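Local coordinates for protein alpha-1,6-mannanase (Bacteroides thetaiotaomicron, PDB 4V1S) that probably hydrolyses alpha-1,6-mannosidic linkages of mannan, as a family 76 glycoside hydrolase homologue from a gut symbiont, at residues Asp45-Cys50 and Met383-Ala388; Ile85-Thr90 and Phe376-Ala381; Pro312-Phe317 and Tyr357-Gly362. One frame throughout, in Å; residues are numbered along the deposited sequence. Where two conformers were deposited one is given.

Contact 1: Asp45-Cys50 and Met383-Ala388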
loop_
_atom_site.group_PDB
_atom_site.type_symbol
_atom_site.label_atom_id
_atom_site.label_comp_id
_atom_site.label_asym_id
_atom_site.label_seq_id
_atom_site.Cartn_x
_atom_site.Cartn_y
_atom_site.Cartn_z
ATOM N N ASP A 45 -5.473 -22.929 -2.161
ATOM C CA ASP A 45 -4.087 -22.876 -2.499
ATOM C C ASP A 45 -3.762 -21.447 -2.899
ATOM O O ASP A 45 -3.645 -21.133 -4.082
ATOM C CB ASP A 45 -3.820 -23.847 -3.629
ATOM C CG ASP A 45 -2.361 -24.034 -3.909
ATOM O OD1 ASP A 45 -1.530 -23.334 -3.282
ATOM O OD2 ASP A 45 -2.055 -24.904 -4.773
ATOM N N TYR A 46 -3.616 -20.589 -1.894
ATOM C CA TYR A 46 -3.338 -19.167 -2.127
ATOM C C TYR A 46 -2.104 -18.939 -2.968
ATOM O O TYR A 46 -2.074 -18.041 -3.791
ATOM C CB TYR A 46 -3.192 -18.411 -0.799
ATOM C CG TYR A 46 -4.444 -18.475 0.047
ATOM C CD1 TYR A 46 -5.605 -17.841 -0.351
ATOM C CD2 TYR A 46 -4.473 -19.221 1.233
ATOM C CE1 TYR A 46 -6.783 -17.949 0.397
ATOM C CE2 TYR A 46 -5.625 -19.317 1.989
ATOM C CZ TYR A 46 -6.783 -18.684 1.563
ATOM O OH TYR A 46 -7.935 -18.765 2.307
ATOM N N TYR A 47 -1.065 -19.735 -2.745
ATOM C CA TYR A 47 0.171 -19.565 -3.491
ATOM C C TYR A 47 -0.027 -19.784 -4.991
ATOM O O TYR A 47 0.434 -18.979 -5.824
ATOM C CB TYR A 47 1.197 -20.546 -2.951
ATOM C CG TYR A 47 2.645 -20.305 -3.358
ATOM C CD1 TYR A 47 3.304 -19.125 -3.020
ATOM C CD2 TYR A 47 3.369 -21.272 -4.014
ATOM C CE1 TYR A 47 4.625 -18.920 -3.349
ATOM C CE2 TYR A 47 4.691 -21.081 -4.368
ATOM C CZ TYR A 47 5.321 -19.899 -4.018
ATOM O OH TYR A 47 6.650 -19.718 -4.332
ATOM N N THR A 48 -0.735 -20.858 -5.338
ATOM C CA THR A 48 -1.117 -21.081 -6.735
ATOM C C THR A 48 -2.000 -19.961 -7.285
ATOM O O THR A 48 -1.804 -19.500 -8.383
ATOM C CB THR A 48 -1.797 -22.454 -6.924
ATOM O OG1 THR A 48 -0.794 -23.446 -6.655
ATOM C CG2 THR A 48 -2.302 -22.630 -8.314
ATOM N N TRP A 49 -2.949 -19.498 -6.487
ATOM C CA TRP A 49 -3.794 -18.410 -6.926
ATOM C C TRP A 49 -2.956 -17.199 -7.267
ATOM O O TRP A 49 -3.224 -16.532 -8.242
ATOM C CB TRP A 49 -4.815 -18.017 -5.857
ATOM C CG TRP A 49 -5.826 -19.062 -5.539
ATOM C CD1 TRP A 49 -5.962 -20.279 -6.122
ATOM C CD2 TRP A 49 -6.842 -18.967 -4.539
ATOM N NE1 TRP A 49 -7.010 -20.964 -5.534
ATOM C CE2 TRP A 49 -7.570 -20.175 -4.564
ATOM C CE3 TRP A 49 -7.225 -17.967 -3.641
ATOM C CZ2 TRP A 49 -8.666 -20.409 -3.714
ATOM C CZ3 TRP A 49 -8.301 -18.208 -2.786
ATOM C CH2 TRP A 49 -9.002 -19.423 -2.832
ATOM N N CYS A 50 -1.923 -16.952 -6.466
ATOM C CA CYS A 50 -1.043 -15.816 -6.730
ATOM C C CYS A 50 -0.321 -16.006 -8.044
ATOM O O CYS A 50 -0.347 -15.129 -8.893
ATOM C CB CYS A 50 -0.039 -15.633 -5.607
ATOM S SG CYS A 50 1.108 -14.260 -5.867
ATOM N N MET A 383 -2.529 -9.808 -2.210
ATOM C CA MET A 383 -3.342 -10.462 -1.179
ATOM C C MET A 383 -3.164 -11.973 -1.168
ATOM O O MET A 383 -3.047 -12.593 -0.101
ATOM C CB MET A 383 -4.791 -10.124 -1.362
ATOM C CG MET A 383 -5.113 -8.681 -1.044
ATOM S SD MET A 383 -4.885 -8.175 0.672
ATOM C CE MET A 383 -3.226 -7.539 0.659
ATOM N N TYR A 384 -3.085 -12.564 -2.349
ATOM C CA TYR A 384 -2.902 -14.021 -2.385
ATOM C C TYR A 384 -1.576 -14.446 -1.796
ATOM O O TYR A 384 -1.500 -15.470 -1.124
ATOM C CB TYR A 384 -3.085 -14.604 -3.798
ATOM C CG TYR A 384 -4.451 -14.427 -4.396
ATOM C CD1 TYR A 384 -5.605 -14.506 -3.616
ATOM C CD2 TYR A 384 -4.598 -14.167 -5.760
ATOM C CE1 TYR A 384 -6.853 -14.270 -4.173
ATOM C CE2 TYR A 384 -5.862 -14.015 -6.356
ATOM C CZ TYR A 384 -6.983 -14.067 -5.540
ATOM O OH TYR A 384 -8.223 -13.898 -6.089
ATOM N N MET A 385 -0.512 -13.698 -2.079
ATOM C CA MET A 385 0.781 -14.039 -1.549
ATOM C C MET A 385 0.799 -13.850 -0.017
ATOM O O MET A 385 1.407 -14.645 0.718
ATOM C CB MET A 385 1.882 -13.227 -2.219
ATOM C CG MET A 385 3.281 -13.720 -1.894
ATOM S SD MET A 385 3.687 -15.313 -2.558
ATOM C CE MET A 385 4.308 -14.861 -4.173
ATOM N N ARG A 386 0.163 -12.778 0.456
ATOM C CA ARG A 386 0.027 -12.576 1.898
ATOM C C ARG A 386 -0.681 -13.740 2.588
ATOM O O ARG A 386 -0.233 -14.259 3.624
ATOM C CB ARG A 386 -0.698 -11.287 2.205
ATOM C CG ARG A 386 0.069 -10.044 1.798
ATOM C CD ARG A 386 1.171 -9.739 2.774
ATOM N NE ARG A 386 0.688 -8.940 3.871
ATOM C CZ ARG A 386 1.172 -8.905 5.100
ATOM N NH1 ARG A 386 2.160 -9.682 5.443
ATOM N NH2 ARG A 386 0.656 -8.053 5.982
ATOM N N ALA A 387 -1.790 -14.134 2.014
ATOM C CA ALA A 387 -2.553 -15.275 2.522
ATOM C C ALA A 387 -1.707 -16.561 2.508
ATOM O O ALA A 387 -1.735 -17.320 3.446
ATOM C CB ALA A 387 -3.818 -15.456 1.701
ATOM N N ALA A 388 -0.930 -16.767 1.453
ATOM C CA ALA A 388 -0.047 -17.928 1.376
ATOM C C ALA A 388 0.962 -17.935 2.523
ATOM O O ALA A 388 1.241 -18.975 3.119
ATOM C CB ALA A 388 0.661 -17.944 0.025
#

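Contact 2: Ile85-Thr90 and Phe376-Ala381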
loop_
_atom_site.group_PDB
_atom_site.type_symbol
_atom_site.label_atom_id
_atom_site.label_comp_id
_atom_site.label_asym_id
_atom_site.label_seq_id
_atom_site.Cartn_x
_atom_site.Cartn_y
_atom_site.Cartn_z
ATOM N N ILE A 85 3.861 -0.999 -7.687
ATOM C CA ILE A 85 4.121 -1.104 -6.233
ATOM C C ILE A 85 3.485 -2.362 -5.676
ATOM O O ILE A 85 4.065 -3.060 -4.826
ATOM C CB ILE A 85 3.642 0.170 -5.499
ATOM C CG1 ILE A 85 4.379 1.416 -6.064
ATOM C CG2 ILE A 85 3.831 0.058 -4.002
ATOM C CD1 ILE A 85 3.870 2.730 -5.493
ATOM N N PHE A 86 2.286 -2.725 -6.161
ATOM C CA PHE A 86 1.721 -3.985 -5.720
ATOM C C PHE A 86 2.530 -5.197 -6.182
ATOM O O PHE A 86 2.615 -6.156 -5.452
ATOM C CB PHE A 86 0.281 -4.141 -6.147
ATOM C CG PHE A 86 -0.655 -3.171 -5.471
ATOM C CD1 PHE A 86 -0.969 -3.312 -4.134
ATOM C CD2 PHE A 86 -1.342 -2.181 -6.207
ATOM C CE1 PHE A 86 -1.868 -2.469 -3.503
ATOM C CE2 PHE A 86 -2.246 -1.310 -5.576
ATOM C CZ PHE A 86 -2.502 -1.468 -4.229
ATOM N N LEU A 87 3.146 -5.124 -7.359
ATOM C CA LEU A 87 4.020 -6.197 -7.762
ATOM C C LEU A 87 5.236 -6.242 -6.835
ATOM O O LEU A 87 5.614 -7.291 -6.363
ATOM C CB LEU A 87 4.457 -6.027 -9.236
ATOM C CG LEU A 87 3.400 -6.243 -10.287
ATOM C CD1 LEU A 87 3.948 -5.911 -11.654
ATOM C CD2 LEU A 87 2.914 -7.686 -10.237
ATOM N N LEU A 88 5.823 -5.084 -6.529
ATOM C CA LEU A 88 6.939 -5.041 -5.581
ATOM C C LEU A 88 6.551 -5.720 -4.254
ATOM O O LEU A 88 7.302 -6.524 -3.702
ATOM C CB LEU A 88 7.316 -3.581 -5.330
ATOM C CG LEU A 88 8.413 -3.285 -4.324
ATOM C CD1 LEU A 88 9.733 -3.860 -4.806
ATOM C CD2 LEU A 88 8.531 -1.779 -4.075
ATOM N N TYR A 89 5.391 -5.358 -3.719
ATOM C CA TYR A 89 4.892 -5.957 -2.466
ATOM C C TYR A 89 4.726 -7.491 -2.597
ATOM O O TYR A 89 5.008 -8.252 -1.673
ATOM C CB TYR A 89 3.536 -5.374 -2.109
ATOM C CG TYR A 89 3.473 -3.929 -1.689
ATOM C CD1 TYR A 89 4.615 -3.158 -1.461
ATOM C CD2 TYR A 89 2.217 -3.321 -1.500
ATOM C CE1 TYR A 89 4.490 -1.803 -1.107
ATOM C CE2 TYR A 89 2.090 -2.007 -1.093
ATOM C CZ TYR A 89 3.232 -1.234 -0.868
ATOM O OH TYR A 89 3.087 0.088 -0.418
ATOM N N THR A 90 4.262 -7.926 -3.764
ATOM C CA THR A 90 3.999 -9.342 -4.002
ATOM C C THR A 90 5.285 -10.142 -4.014
ATOM O O THR A 90 5.425 -11.154 -3.312
ATOM C CB THR A 90 3.253 -9.554 -5.325
ATOM O OG1 THR A 90 2.040 -8.824 -5.264
ATOM C CG2 THR A 90 2.976 -11.001 -5.553
ATOM N N PHE A 376 -5.560 -3.287 -10.666
ATOM C CA PHE A 376 -6.710 -4.091 -10.250
ATOM C C PHE A 376 -6.293 -5.545 -9.919
ATOM O O PHE A 376 -6.762 -6.141 -8.944
ATOM C CB PHE A 376 -7.818 -4.135 -11.301
ATOM C CG PHE A 376 -8.402 -2.798 -11.720
ATOM C CD1 PHE A 376 -8.071 -1.586 -11.108
ATOM C CD2 PHE A 376 -9.351 -2.781 -12.760
ATOM C CE1 PHE A 376 -8.623 -0.399 -11.545
ATOM C CE2 PHE A 376 -9.913 -1.591 -13.194
ATOM C CZ PHE A 376 -9.547 -0.389 -12.590
ATOM N N SER A 377 -5.454 -6.144 -10.762
ATOM C CA SER A 377 -5.070 -7.529 -10.543
ATOM C C SER A 377 -3.819 -7.626 -9.690
ATOM O O SER A 377 -3.644 -8.615 -8.987
ATOM C CB SER A 377 -4.871 -8.297 -11.845
ATOM O OG SER A 377 -6.124 -8.551 -12.464
ATOM N N THR A 378 -2.959 -6.603 -9.708
ATOM C CA THR A 378 -1.741 -6.713 -8.915
ATOM C C THR A 378 -2.062 -6.681 -7.391
ATOM O O THR A 378 -1.386 -7.365 -6.609
ATOM C CB THR A 378 -0.733 -5.631 -9.277
ATOM O OG1 THR A 378 -1.298 -4.334 -9.098
ATOM C CG2 THR A 378 -0.188 -5.825 -10.713
ATOM N N VAL A 379 -3.065 -5.895 -6.967
ATOM C CA VAL A 379 -3.439 -5.914 -5.555
ATOM C C VAL A 379 -3.980 -7.291 -5.168
ATOM O O VAL A 379 -3.735 -7.755 -4.082
ATOM C CB VAL A 379 -4.375 -4.783 -5.186
ATOM C CG1 VAL A 379 -5.696 -4.851 -5.942
ATOM C CG2 VAL A 379 -4.600 -4.733 -3.698
ATOM N N ALA A 380 -4.719 -7.945 -6.071
ATOM C CA ALA A 380 -5.198 -9.303 -5.796
ATOM C C ALA A 380 -4.036 -10.286 -5.640
ATOM O O ALA A 380 -4.012 -11.062 -4.713
ATOM C CB ALA A 380 -6.158 -9.763 -6.869
ATOM N N ALA A 381 -3.054 -10.217 -6.536
ATOM C CA ALA A 381 -1.887 -11.057 -6.425
ATOM C C ALA A 381 -1.195 -10.867 -5.086
ATOM O O ALA A 381 -0.782 -11.837 -4.443
ATOM C CB ALA A 381 -0.923 -10.784 -7.572
#

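Contact 3: Pro312-Phe317 and Tyr357-Gly362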
loop_
_atom_site.group_PDB
_atom_site.type_symbol
_atom_site.label_atom_id
_atom_site.label_comp_id
_atom_site.label_asym_id
_atom_site.label_seq_id
_atom_site.Cartn_x
_atom_site.Cartn_y
_atom_site.Cartn_z
ATOM N N PRO A 312 -12.704 0.486 -3.515
ATOM C CA PRO A 312 -11.730 0.020 -4.509
ATOM C C PRO A 312 -10.735 -0.934 -3.873
ATOM O O PRO A 312 -10.291 -0.705 -2.728
ATOM C CB PRO A 312 -11.028 1.313 -4.960
ATOM C CG PRO A 312 -12.049 2.402 -4.687
ATOM C CD PRO A 312 -12.721 1.959 -3.420
ATOM N N GLY A 313 -10.390 -2.002 -4.587
ATOM C CA GLY A 313 -9.424 -2.961 -4.049
ATOM C C GLY A 313 -8.074 -2.377 -3.702
ATOM O O GLY A 313 -7.498 -2.727 -2.687
ATOM N N TYR A 314 -7.599 -1.471 -4.550
ATOM C CA TYR A 314 -6.344 -0.801 -4.344
ATOM C C TYR A 314 -6.346 0.124 -3.124
ATOM O O TYR A 314 -5.283 0.646 -2.763
ATOM C CB TYR A 314 -5.855 -0.067 -5.602
ATOM C CG TYR A 314 -6.860 0.864 -6.214
ATOM C CD1 TYR A 314 -7.228 2.049 -5.583
ATOM C CD2 TYR A 314 -7.509 0.530 -7.367
ATOM C CE1 TYR A 314 -8.181 2.889 -6.124
ATOM C CE2 TYR A 314 -8.444 1.387 -7.936
ATOM C CZ TYR A 314 -8.770 2.565 -7.303
ATOM O OH TYR A 314 -9.720 3.408 -7.818
ATOM N N PHE A 315 -7.513 0.290 -2.486
ATOM C CA PHE A 315 -7.657 0.922 -1.169
ATOM C C PHE A 315 -7.931 -0.113 -0.077
ATOM O O PHE A 315 -7.282 -0.126 0.977
ATOM C CB PHE A 315 -8.797 1.949 -1.128
ATOM C CG PHE A 315 -8.546 3.202 -1.913
ATOM C CD1 PHE A 315 -7.277 3.575 -2.363
ATOM C CD2 PHE A 315 -9.626 4.081 -2.147
ATOM C CE1 PHE A 315 -7.120 4.776 -3.035
ATOM C CE2 PHE A 315 -9.460 5.276 -2.839
ATOM C CZ PHE A 315 -8.206 5.609 -3.320
ATOM N N ALA A 316 -8.892 -0.992 -0.342
ATOM C CA ALA A 316 -9.453 -1.863 0.720
ATOM C C ALA A 316 -8.490 -2.934 1.212
ATOM O O ALA A 316 -8.627 -3.392 2.318
ATOM C CB ALA A 316 -10.749 -2.516 0.274
ATOM N N PHE A 317 -7.495 -3.281 0.377
ATOM C CA PHE A 317 -6.450 -4.248 0.749
ATOM C C PHE A 317 -5.780 -3.820 2.040
ATOM O O PHE A 317 -5.259 -4.683 2.810
ATOM C CB PHE A 317 -5.407 -4.405 -0.379
ATOM C CG PHE A 317 -4.395 -3.316 -0.347
ATOM C CD1 PHE A 317 -4.667 -2.063 -0.810
ATOM C CD2 PHE A 317 -3.260 -3.504 0.434
ATOM C CE1 PHE A 317 -3.761 -1.033 -0.621
ATOM C CE2 PHE A 317 -2.333 -2.492 0.605
ATOM C CZ PHE A 317 -2.612 -1.246 0.092
ATOM N N TYR A 357 -9.601 -9.060 -12.600
ATOM C CA TYR A 357 -10.213 -8.510 -11.389
ATOM C C TYR A 357 -10.781 -7.119 -11.619
ATOM O O TYR A 357 -10.203 -6.306 -12.363
ATOM C CB TYR A 357 -9.191 -8.490 -10.233
ATOM C CG TYR A 357 -8.887 -9.899 -9.814
ATOM C CD1 TYR A 357 -7.910 -10.663 -10.469
ATOM C CD2 TYR A 357 -9.645 -10.516 -8.823
ATOM C CE1 TYR A 357 -7.696 -11.993 -10.118
ATOM C CE2 TYR A 357 -9.416 -11.837 -8.452
ATOM C CZ TYR A 357 -8.466 -12.580 -9.122
ATOM O OH TYR A 357 -8.283 -13.903 -8.756
ATOM N N PRO A 358 -11.920 -6.835 -10.973
ATOM C CA PRO A 358 -12.547 -5.540 -11.076
ATOM C C PRO A 358 -11.881 -4.485 -10.189
ATOM O O PRO A 358 -11.116 -4.795 -9.265
ATOM C CB PRO A 358 -13.958 -5.823 -10.589
ATOM C CG PRO A 358 -13.739 -6.832 -9.492
ATOM C CD PRO A 358 -12.662 -7.725 -10.061
ATOM N N GLU A 359 -12.228 -3.239 -10.443
ATOM C CA GLU A 359 -11.719 -2.136 -9.644
ATOM C C GLU A 359 -12.192 -2.185 -8.182
ATOM O O GLU A 359 -11.387 -1.966 -7.257
ATOM C CB GLU A 359 -12.158 -0.820 -10.255
ATOM C CG GLU A 359 -11.743 0.405 -9.478
ATOM C CD GLU A 359 -11.820 1.693 -10.275
ATOM O OE1 GLU A 359 -12.475 1.743 -11.346
ATOM O OE2 GLU A 359 -11.253 2.700 -9.813
ATOM N N HIS A 360 -13.468 -2.513 -7.995
ATOM C CA HIS A 360 -14.125 -2.418 -6.680
ATOM C C HIS A 360 -14.353 -3.828 -6.105
ATOM O O HIS A 360 -14.582 -4.786 -6.856
ATOM C CB HIS A 360 -15.429 -1.630 -6.859
ATOM C CG HIS A 360 -16.051 -1.128 -5.587
ATOM N ND1 HIS A 360 -15.875 0.159 -5.113
ATOM C CD2 HIS A 360 -16.908 -1.730 -4.727
ATOM C CE1 HIS A 360 -16.582 0.313 -4.010
ATOM N NE2 HIS A 360 -17.215 -0.825 -3.759
ATOM N N TRP A 361 -14.244 -3.966 -4.777
ATOM C CA TRP A 361 -14.346 -5.272 -4.133
ATOM C C TRP A 361 -15.691 -5.564 -3.470
ATOM O O TRP A 361 -15.854 -6.586 -2.810
ATOM C CB TRP A 361 -13.225 -5.436 -3.113
ATOM C CG TRP A 361 -11.857 -5.731 -3.682
ATOM C CD1 TRP A 361 -11.484 -5.817 -4.995
ATOM C CD2 TRP A 361 -10.677 -5.947 -2.915
ATOM N NE1 TRP A 361 -10.145 -6.120 -5.093
ATOM C CE2 TRP A 361 -9.619 -6.187 -3.823
ATOM C CE3 TRP A 361 -10.403 -5.939 -1.543
ATOM C CZ2 TRP A 361 -8.311 -6.418 -3.393
ATOM C CZ3 TRP A 361 -9.100 -6.164 -1.108
ATOM C CH2 TRP A 361 -8.058 -6.418 -2.049
ATOM N N GLY A 362 -16.672 -4.702 -3.699
ATOM C CA GLY A 362 -17.939 -4.778 -2.969
ATOM C C GLY A 362 -18.955 -5.780 -3.481
ATOM O O GLY A 362 -19.791 -6.254 -2.716
HETATM O O HOH W 1 -8.603 -2.479 -7.191
#

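Contact 1: Asp45-Cys50 and Met383-Ala388
Y46 and Y384 each offer one ring face to an aliphatic carbon of the opposing helix. The methyl of A387 lies over the Y46 ring in a CH-pi contact, displaced toward the rim so that its CB comes 3.5 Å from Y46 CG. In the reverse direction, W49 CB stands over Y384, 4.0 Å from the ring centroid. The W49 indole then turns its CE3 edge toward that same tyrosine, making an offset edge-to-face pair with planes 77° apart. One face of the indole is covered by backbone atoms of its own segment, D45 C and Y46 CA, and H347 also stacks on this ring. Y47 is met at its edge instead: M385 SD lies near the ring plane, 3.8 Å from Y47 CE1, as a Met-aromatic contact. M385 gets there because CG is anti to the backbone N (chi1 -169°) and the chain bends twice beyond it, which also sets M385 CE 3.7 Å from C50 SG.

Between these groups, CB atoms rest directly on the opposite backbone. A388 CB lies 3.7 Å from Y47 N, and Y46 CB sits 3.4 Å from Y384 O. The tyrosine hydroxyls find their partners elsewhere: Y46 binds N344, Y47 binds E101 and W102, and Y384 binds Y357. On the far side of its helix, D45 caps the N-terminus through a weak bond from T48 N, while T48 OG1 donates to D45 OD2 over 2.7 Å from above the carboxylate plane.

With local axes 7.7 Å apart and running at 157°, this is close antiparallel helix packing eased by alanines. It joins helix 46-61 to the C-terminal helix 374-394, consistent with ring closure in the (alpha/alpha)6 barrel of family 76 enzymes.

Contact 2: Ile85-Thr90 and Phe376-Ala381
F86 and V379 form the tight half of this contact. V379 CB sits almost squarely over the phenylalanine ring, 3.7 Å from its centroid and 7° off the normal, while V379 CG2 leans toward the rim and reaches F86 CE1 at 3.6 Å. Next to it, T378 divides its two branches: T378 CG2 packs on L87 CG at 3.6 Å, and OG1, placed between the backbone N and carbonyl carbon (chi1 58°), lies against F86 CB. That hydroxyl is not left to apolar company: its main partner is the carbonyl of L374 in its own helix, and that of G83 in the other is also within hydrogen-bonding reach, so the two compete for a single proton.

One turn on, the fit slackens, though it stays buried. T90 OG1 comes no nearer to A381 CB than 4.2 Å. The hydroxyl T90 OG1 instead turns back to F86 O at 2.7 Å, approaching from the face opposite T90 N, so two donors grip one carbonyl.

The helices run nearly parallel, 17° apart, with local axes separated by 8.2 Å. Such like-directed packing of helices 81-97 and 374-394 is as expected for neighbouring inner helices of an (alpha/alpha)6 barrel.

Contact 3: Pro312-Phe317 and Tyr357-Gly362
P312 and H360 form a single beta bridge, pinning an irregular loop of the (alpha/alpha)6 barrel to the N-terminus of helix 313-330. Around that bridge, apolar contact centres on W361. G313 CA lies over the indole as a CH-pi contact, 3.3 Å from the centroid of the five-membered ring of W361 and close to its normal. Having no side chain, G313 can come this near; a CB there would run into W361 NE1. Farther along the indole, A316 CB approaches W361 CE3, and F317 CB meets W361 CH2 at 3.7 Å. A leucine in place of W361 would probably leave G313 CA without its aromatic cover and open a gap beside F317.

Backbone polar contacts converge on one carbonyl. E359 O accepts from G313 N at 2.9 Å, in the carbonyl plane, and takes a second bond from a water that in turn accepts from Y314 N. P312 CA adds a weaker CH...O approach to the same oxygen.

One side-chain bond joins the segments. The Y314 side chain lies about 6 Å from a bound glycerol, probably from the crystallisation liquor, and R375 makes a cation-pi contact with its ring. E359, extended with CG anti to the backbone N (chi1 177°), reaches the phenolic end of Y314. There Y314 OH donates to the anti lone pair of E359 OE2 over 2.6 Å.

Overall arrangement
All three contacts are largely buried, but they differ in depth and chemistry. Contact 2, whose touching residues are all buried, is nearest the centre of the chain, about 9 Å between centres; contact 3 lies about 12 Å out and contact 1 about 17 Å, each with two partly exposed residues. Contacts 1 and 2 share helix 374-394, which packs antiparallel on helix 46-61 and nearly parallel on helix 81-97; both joints rest on van der Waals and ring contacts, without hydrogen bonds between their segments. Contact 3 instead ties a loop to a helix start through direct and water-mediated hydrogen bonds. Packing links them: C50 SG meets T90 CG2, V379 CG2 meets F317 CB, and M383 CG meets W361 CH2.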